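Side-chain contacts in general Secretion Pathway Protein (Vibrio vulnificus, PDB 4G54), which belongs to the type II secretion system as a periplasmic part of a fusion protein and probably binds peptidoglycan: residues A[136-141]-A[145-150]; A[166-171]-A[189-194]; A[93-98]-A[108-113]. All blocks are in the same frame, centred on the assembly; numbering follows the deposited sequence. Where two conformers were deposited one is given.

Contact 1 of 3, residues A[136-141]-A[145-150]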
# COMPACT_ATOMS: atom_id res chain seq x y z
N GLU A 136 12.94 1.94 -11.71
CA GLU A 136 14.32 2.05 -12.21
C GLU A 136 15.08 3.20 -11.55
O GLU A 136 14.47 4.22 -11.14
CB GLU A 136 14.30 2.32 -13.73
CG GLU A 136 13.70 1.13 -14.40
CD GLU A 136 13.57 1.26 -15.91
OE1 GLU A 136 14.52 1.70 -16.59
OE2 GLU A 136 12.55 0.74 -16.45
N THR A 137 16.41 3.05 -11.47
CA THR A 137 17.14 4.08 -10.77
C THR A 137 17.10 5.43 -11.45
O THR A 137 17.29 5.50 -12.68
CB THR A 137 18.60 3.58 -10.64
OG1 THR A 137 18.55 2.41 -9.80
CG2 THR A 137 19.50 4.62 -10.03
N LEU A 138 16.85 6.45 -10.60
CA LEU A 138 16.84 7.84 -11.11
C LEU A 138 18.03 8.60 -10.49
O LEU A 138 18.30 8.47 -9.28
CB LEU A 138 15.50 8.49 -10.71
CG LEU A 138 14.29 7.68 -11.30
CD1 LEU A 138 13.12 8.38 -10.73
CD2 LEU A 138 14.16 7.72 -12.85
N ARG A 139 18.74 9.40 -11.28
CA ARG A 139 19.91 10.10 -10.79
C ARG A 139 20.03 11.44 -11.48
O ARG A 139 19.39 11.70 -12.52
CB ARG A 139 21.17 9.29 -10.94
CG ARG A 139 21.53 9.14 -12.40
CD ARG A 139 22.75 8.25 -12.71
NE ARG A 139 22.46 6.83 -12.49
CZ ARG A 139 23.03 6.09 -11.53
NH1 ARG A 139 23.84 6.66 -10.60
NH2 ARG A 139 22.71 4.79 -11.46
N LEU A 140 20.88 12.26 -10.86
CA LEU A 140 21.17 13.58 -11.39
C LEU A 140 21.40 13.55 -12.89
O LEU A 140 22.24 12.78 -13.37
CB LEU A 140 22.47 14.09 -10.70
CG LEU A 140 22.86 15.53 -11.06
CD1 LEU A 140 21.93 16.53 -10.29
CD2 LEU A 140 24.33 15.69 -10.56
N GLY A 141 20.73 14.47 -13.55
CA GLY A 141 20.88 14.64 -15.02
C GLY A 141 19.76 14.03 -15.80
O GLY A 141 19.52 14.37 -16.97
N GLU A 145 8.83 12.21 -17.16
CA GLU A 145 7.69 12.11 -16.27
C GLU A 145 8.06 11.38 -14.96
O GLU A 145 7.47 11.68 -13.91
CB GLU A 145 6.58 11.36 -16.94
CG GLU A 145 5.26 11.43 -16.17
CD GLU A 145 4.11 10.60 -16.81
OE1 GLU A 145 4.26 10.05 -17.95
OE2 GLU A 145 3.04 10.53 -16.16
N ALA A 146 8.98 10.44 -15.01
CA ALA A 146 9.40 9.75 -13.81
C ALA A 146 9.99 10.69 -12.79
O ALA A 146 9.81 10.45 -11.56
CB ALA A 146 10.42 8.67 -14.17
N ILE A 147 10.67 11.74 -13.26
CA ILE A 147 11.27 12.70 -12.33
C ILE A 147 10.15 13.54 -11.72
O ILE A 147 10.19 13.80 -10.49
CB ILE A 147 12.26 13.59 -13.04
CG1 ILE A 147 13.41 12.79 -13.68
CG2 ILE A 147 12.84 14.59 -12.04
CD1 ILE A 147 14.01 11.63 -12.86
N GLU A 148 9.12 13.88 -12.47
CA GLU A 148 8.02 14.63 -11.89
C GLU A 148 7.33 13.82 -10.83
O GLU A 148 6.90 14.34 -9.77
CB GLU A 148 6.96 15.00 -12.98
CG GLU A 148 7.58 15.67 -14.17
CD GLU A 148 6.60 15.86 -15.36
OE1 GLU A 148 5.48 15.29 -15.38
OE2 GLU A 148 7.00 16.60 -16.28
N VAL A 149 7.16 12.50 -11.08
CA VAL A 149 6.59 11.65 -10.07
C VAL A 149 7.44 11.47 -8.79
O VAL A 149 6.91 11.59 -7.69
CB VAL A 149 6.33 10.20 -10.66
CG1 VAL A 149 5.91 9.21 -9.58
CG2 VAL A 149 5.23 10.32 -11.72
N LEU A 150 8.77 11.35 -8.97
CA LEU A 150 9.74 11.38 -7.84
C LEU A 150 9.57 12.66 -7.00
O LEU A 150 9.43 12.58 -5.76
CB LEU A 150 11.19 11.24 -8.42
CG LEU A 150 12.17 11.33 -7.29
CD1 LEU A 150 12.01 10.33 -6.17
CD2 LEU A 150 13.61 11.25 -7.91
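L138 turns its CG beside its own backbone N, anti to the carbonyl carbon (chi1 -58°), while I147 sets its CG1 likewise beside its backbone N (chi1 -60°) and carries CD1 out to meet the leucine. In this way a loop residue plugs onto the first turns of helix 145-158, which belongs to a putative peptidoglycan-binding domain. The two methyls of L138 divide the work. CD2 lies 4.1 Å from A146 CB, whereas CD1 goes to L150 CD2, also at 4.1 Å, one turn further along the helix than A146. I147 CD1 serves both branches as the side chains slide past each other in opposite directions. The side-chain packing is apolar and buried, at ordinary van der Waals spacing; L138 CD1 also lies against the backbone oxygen of A146. The backbone of L138 is separately hydrogen-bonded to A191, which ties this loop to the one before helix 193-202. A242, from the C-terminal tail, touches both L138 and A146, and L172 of helix 170-182 packs on I147 and L150. The closest approach across the two segments is methyl to methyl, I147 CD1 to L138 CD2 at 3.9 Å.

Contact 2 of 3, residues A[166-171]-A[189-194]; sequences TQFNAE and GIAGQR
A backbone carbonyl looks obliquely at the end of a buried aromatic ring: G189 O stands 3.5 Å from F168 CZ and 3.9 Å from F168 CE1. The ring reaches this oxygen because F168 sends its CG opposite the backbone N (chi1 -168°), which carries the ring toward residues 189-191. The other touch is apolar and longer, with A191 CB lying at the ring edge, near the ring plane, 4.3 Å from F168 CE2. Oxygen and methyl thus meet different parts of one flat side chain. The loop that offers them is sharply shaped. G189 has a positive phi (74°), which favours glycine, and its N is hydrogen-bonded to Q180 OE1. A191 is the centre of an inverse gamma turn, with a weak hydrogen bond of 3.0 Å from G192 N to I190 O. Both segments run into helices: N169 is the N-cap of helix 170-182, its OD1 accepting from L172 N, and G192 holds the N-cap position of helix 193-202. F168 lies buried within the putative peptidoglycan-binding domain, where I147 and L150 of helix 145-158 and M173 and V176 of helix 170-182 pack around the ring, while A191 also rests on L150.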
# COMPACT_ATOMS: atom_id res chain seq x y z
N THR A 166 10.86 18.61 -14.08
CA THR A 166 10.97 17.46 -14.89
C THR A 166 12.39 17.00 -14.96
O THR A 166 12.69 15.95 -15.54
CB THR A 166 10.58 17.90 -16.37
OG1 THR A 166 9.25 18.42 -16.29
CG2 THR A 166 10.57 16.72 -17.30
N GLN A 167 13.29 17.76 -14.37
CA GLN A 167 14.75 17.48 -14.46
C GLN A 167 15.25 17.11 -13.09
O GLN A 167 14.98 17.81 -12.10
CB GLN A 167 15.55 18.73 -14.94
CG GLN A 167 15.35 18.98 -16.40
CD GLN A 167 16.48 18.30 -17.21
OE1 GLN A 167 17.47 17.78 -16.63
NE2 GLN A 167 16.34 18.29 -18.57
N PHE A 168 16.03 16.04 -13.01
CA PHE A 168 16.64 15.64 -11.73
C PHE A 168 17.86 16.56 -11.62
O PHE A 168 18.96 16.28 -12.14
CB PHE A 168 16.99 14.10 -11.76
CG PHE A 168 17.36 13.50 -10.40
CD1 PHE A 168 18.20 14.16 -9.51
CD2 PHE A 168 16.88 12.22 -10.10
CE1 PHE A 168 18.52 13.52 -8.27
CE2 PHE A 168 17.15 11.62 -8.88
CZ PHE A 168 18.04 12.20 -7.97
N ASN A 169 17.66 17.63 -10.85
CA ASN A 169 18.68 18.67 -10.70
C ASN A 169 19.37 18.65 -9.36
O ASN A 169 19.12 17.75 -8.53
CB ASN A 169 18.03 20.04 -11.03
CG ASN A 169 16.84 20.34 -10.14
OD1 ASN A 169 16.69 19.75 -9.08
ND2 ASN A 169 15.99 21.29 -10.58
N ALA A 170 20.22 19.61 -9.07
CA ALA A 170 21.00 19.59 -7.83
C ALA A 170 20.09 19.69 -6.63
O ALA A 170 20.34 19.03 -5.60
CB ALA A 170 22.07 20.74 -7.87
N GLU A 171 19.01 20.47 -6.74
CA GLU A 171 18.14 20.64 -5.58
C GLU A 171 17.32 19.38 -5.34
O GLU A 171 17.14 18.93 -4.18
CB GLU A 171 17.25 21.85 -5.81
CG GLU A 171 16.45 22.13 -4.52
CD GLU A 171 15.64 23.41 -4.51
OE1 GLU A 171 15.51 24.04 -5.61
OE2 GLU A 171 15.15 23.79 -3.40
N GLY A 189 22.17 10.57 -2.61
CA GLY A 189 21.47 11.46 -3.53
C GLY A 189 21.06 10.75 -4.82
O GLY A 189 20.59 11.41 -5.74
N ILE A 190 21.23 9.44 -4.86
CA ILE A 190 20.77 8.68 -6.05
C ILE A 190 19.47 7.94 -5.64
O ILE A 190 19.43 7.23 -4.59
CB ILE A 190 21.77 7.64 -6.44
CG1 ILE A 190 22.96 8.42 -6.96
CG2 ILE A 190 21.24 6.72 -7.57
CD1 ILE A 190 24.33 7.62 -6.99
N ALA A 191 18.36 8.08 -6.42
CA ALA A 191 17.14 7.40 -6.05
C ALA A 191 17.15 5.99 -6.68
O ALA A 191 16.65 5.72 -7.78
CB ALA A 191 15.89 8.24 -6.59
N GLY A 192 17.87 5.10 -5.98
CA GLY A 192 18.06 3.70 -6.44
C GLY A 192 17.06 2.77 -5.78
O GLY A 192 16.04 3.23 -5.27
N GLN A 193 17.31 1.45 -5.84
CA GLN A 193 16.29 0.54 -5.41
C GLN A 193 15.91 0.77 -3.95
O GLN A 193 14.68 0.77 -3.72
CB GLN A 193 16.96 -0.85 -5.56
CG GLN A 193 15.96 -2.00 -5.23
CD GLN A 193 15.82 -2.30 -3.71
OE1 GLN A 193 14.68 -2.57 -3.19
NE2 GLN A 193 16.91 -2.22 -3.03
N ARG A 194 16.88 0.86 -3.02
CA ARG A 194 16.46 0.88 -1.59
C ARG A 194 15.63 2.19 -1.33
O ARG A 194 14.61 2.14 -0.63
CB ARG A 194 17.65 0.83 -0.70
CG ARG A 194 17.18 0.60 0.73
CD ARG A 194 18.41 0.69 1.64
NE ARG A 194 17.93 0.22 2.97
CZ ARG A 194 18.60 0.38 4.12
NH1 ARG A 194 18.07 -0.14 5.27
NH2 ARG A 194 19.74 0.98 4.17

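Contact 3 of 3, residues A[93-98]-A[108-113]; sequences VLLEVD and EQRLTF
R110 NH2 is approached by three groups: the carboxylate of E96, a methyl of L95 and, beyond the two segments, the carbonyl of L212, to which it donates a hydrogen bond. The E96 link is a long salt bridge, with OE1 3.8 Å from R110 NH2. It arrives at the edge of the guanidinium, near its plane, but the carboxylate is turned 69° against that plane, so the two groups do not pair side by side. L95 comes from another direction, its CD2 lying over one face of the guanidinium, 3.5 Å from R110 NH2 and 3.7 Å from R110 CZ. R110 covers the distance with a chain extended from CG to NE, and the geometry is that of one of its two modelled conformers. E96 places its CG between the backbone N and the carbonyl carbon (chi1 55°) and then runs straight out.

The strands 88-97 and 110-114 are not neighbours in the antiparallel sheet of the GspA, peptidase C39-like domain: strand 101-105 runs between them, and the side chains reach across it. L95 and E96 both face V103 in a classic beta bulge, which is consistent with two consecutive side chains reaching the same arginine. L95 is buried and also touches L40 of helix 30-40. E96 has a stronger partner elsewhere, its OE2 forming a salt bridge with R101 NH2.

The carboxylate thus lies near two arginines, R101 being the firmer partner, a setting that would be expected to favour its charged form. For R110 the carbonyl of L212 supplies the closer polar hold; in this conformer E96 probably adds only a weak, long-range attraction, and L95 gives an apolar cover on one face.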
# COMPACT_ATOMS: atom_id res chain seq x y z
N VAL A 93 -9.45 -7.59 5.11
CA VAL A 93 -8.71 -6.36 4.91
C VAL A 93 -8.53 -5.64 6.21
O VAL A 93 -9.50 -5.39 6.93
CB VAL A 93 -9.36 -5.45 3.83
CG1 VAL A 93 -8.71 -4.06 3.84
CG2 VAL A 93 -9.23 -6.15 2.45
N LEU A 94 -7.27 -5.27 6.51
CA LEU A 94 -7.01 -4.37 7.66
C LEU A 94 -7.03 -2.97 7.10
O LEU A 94 -6.20 -2.59 6.26
CB LEU A 94 -5.61 -4.68 8.26
CG LEU A 94 -5.14 -3.70 9.35
CD1 LEU A 94 -5.93 -3.87 10.57
CD2 LEU A 94 -3.65 -3.99 9.66
N LEU A 95 -7.96 -2.15 7.60
CA LEU A 95 -8.08 -0.77 7.15
C LEU A 95 -7.31 0.12 8.04
O LEU A 95 -6.65 1.06 7.51
CB LEU A 95 -9.61 -0.34 7.12
CG LEU A 95 -9.92 1.10 6.78
CD1 LEU A 95 -9.58 1.39 5.32
CD2 LEU A 95 -11.46 1.31 7.03
N GLU A 96 -7.45 -0.01 9.36
CA GLU A 96 -6.62 0.82 10.25
C GLU A 96 -6.31 0.06 11.53
O GLU A 96 -6.94 -0.91 11.82
CB GLU A 96 -7.22 2.15 10.56
CG GLU A 96 -8.58 2.08 11.13
CD GLU A 96 -9.17 3.53 11.24
OE1 GLU A 96 -10.22 3.83 10.66
OE2 GLU A 96 -8.51 4.36 11.91
N VAL A 97 -5.34 0.56 12.25
CA VAL A 97 -4.82 -0.18 13.40
C VAL A 97 -4.28 0.80 14.41
O VAL A 97 -3.67 1.83 14.05
CB VAL A 97 -3.69 -1.16 12.97
CG1 VAL A 97 -2.52 -0.46 12.13
CG2 VAL A 97 -3.10 -1.86 14.23
N ASP A 98 -4.53 0.49 15.69
CA ASP A 98 -3.91 1.26 16.80
C ASP A 98 -3.56 0.24 17.90
O ASP A 98 -3.82 -0.94 17.69
CB ASP A 98 -4.75 2.47 17.23
CG ASP A 98 -6.02 2.10 18.00
OD1 ASP A 98 -6.06 1.03 18.65
OD2 ASP A 98 -6.97 2.94 18.02
N GLU A 108 -18.21 -7.73 3.22
CA GLU A 108 -19.62 -7.47 3.58
C GLU A 108 -19.82 -6.57 4.76
O GLU A 108 -20.83 -5.87 4.82
CB GLU A 108 -20.35 -8.79 3.80
CG GLU A 108 -20.68 -9.36 2.37
CD GLU A 108 -21.48 -8.42 1.39
OE1 GLU A 108 -21.06 -8.28 0.19
OE2 GLU A 108 -22.52 -7.84 1.81
N GLN A 109 -18.93 -6.63 5.73
CA GLN A 109 -19.07 -5.87 6.95
C GLN A 109 -17.80 -5.13 7.33
O GLN A 109 -16.70 -5.60 7.07
CB GLN A 109 -19.40 -6.82 8.13
CG GLN A 109 -20.71 -7.55 7.93
CD GLN A 109 -20.94 -8.51 9.09
OE1 GLN A 109 -21.04 -8.10 10.25
NE2 GLN A 109 -21.04 -9.79 8.76
N ARG A 110 -17.97 -3.98 7.96
CA ARG A 110 -16.89 -3.39 8.74
C ARG A 110 -16.95 -3.82 10.20
O ARG A 110 -17.95 -3.56 10.91
CB ARG A 110 -17.01 -1.87 8.61
CG ARG A 110 -15.94 -1.10 9.33
CD ARG A 110 -16.32 0.45 9.28
NE ARG A 110 -15.21 1.38 9.56
CZ ARG A 110 -14.62 2.22 8.71
NH1 ARG A 110 -14.96 2.36 7.42
NH2 ARG A 110 -13.63 2.97 9.19
N LEU A 111 -15.90 -4.51 10.65
CA LEU A 111 -15.75 -5.03 12.04
C LEU A 111 -14.56 -4.41 12.80
O LEU A 111 -13.54 -4.07 12.23
CB LEU A 111 -15.46 -6.55 12.04
CG LEU A 111 -16.44 -7.34 11.16
CD1 LEU A 111 -16.09 -8.83 11.12
CD2 LEU A 111 -17.85 -7.12 11.58
N THR A 112 -14.72 -4.29 14.13
CA THR A 112 -13.62 -3.85 14.97
C THR A 112 -13.22 -5.03 15.85
O THR A 112 -14.09 -5.62 16.51
CB THR A 112 -14.03 -2.65 15.84
OG1 THR A 112 -14.25 -1.55 14.95
CG2 THR A 112 -12.88 -2.24 16.76
N PHE A 113 -11.94 -5.35 15.87
CA PHE A 113 -11.43 -6.45 16.72
C PHE A 113 -10.50 -5.84 17.71
O PHE A 113 -9.69 -4.97 17.37
CB PHE A 113 -10.60 -7.36 15.82
CG PHE A 113 -11.28 -8.65 15.44
CD1 PHE A 113 -12.64 -8.77 15.38
CD2 PHE A 113 -10.47 -9.71 15.03
CE1 PHE A 113 -13.23 -9.97 14.98
CE2 PHE A 113 -11.06 -10.91 14.64
CZ PHE A 113 -12.44 -11.02 14.68

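In the fold
Following the chain from the N terminus, contact 3 comes first, closing the loop that contains strand 101-105 and tying strand 88-97 to the outermost strand 110-114 across it. After strand 125-131 the chain enters the second region, where contact 1 closes a short turn between residues 136-141 and helix 145-158. Contact 2 then spans helix 170-182, joining the loop before it to the loop before helix 193-202. The three loops follow in series and neither nest nor cross. Contacts 1 and 2 touch, E148 OE2 lying 2.9 Å from T166 OG1 in a probable hydrogen bond, and share one interior, where loops pack against helices 145-158 and 170-182. Contact 3 is about 36 Å from contact 1, centre to centre, on the opposite side of the chain's centre.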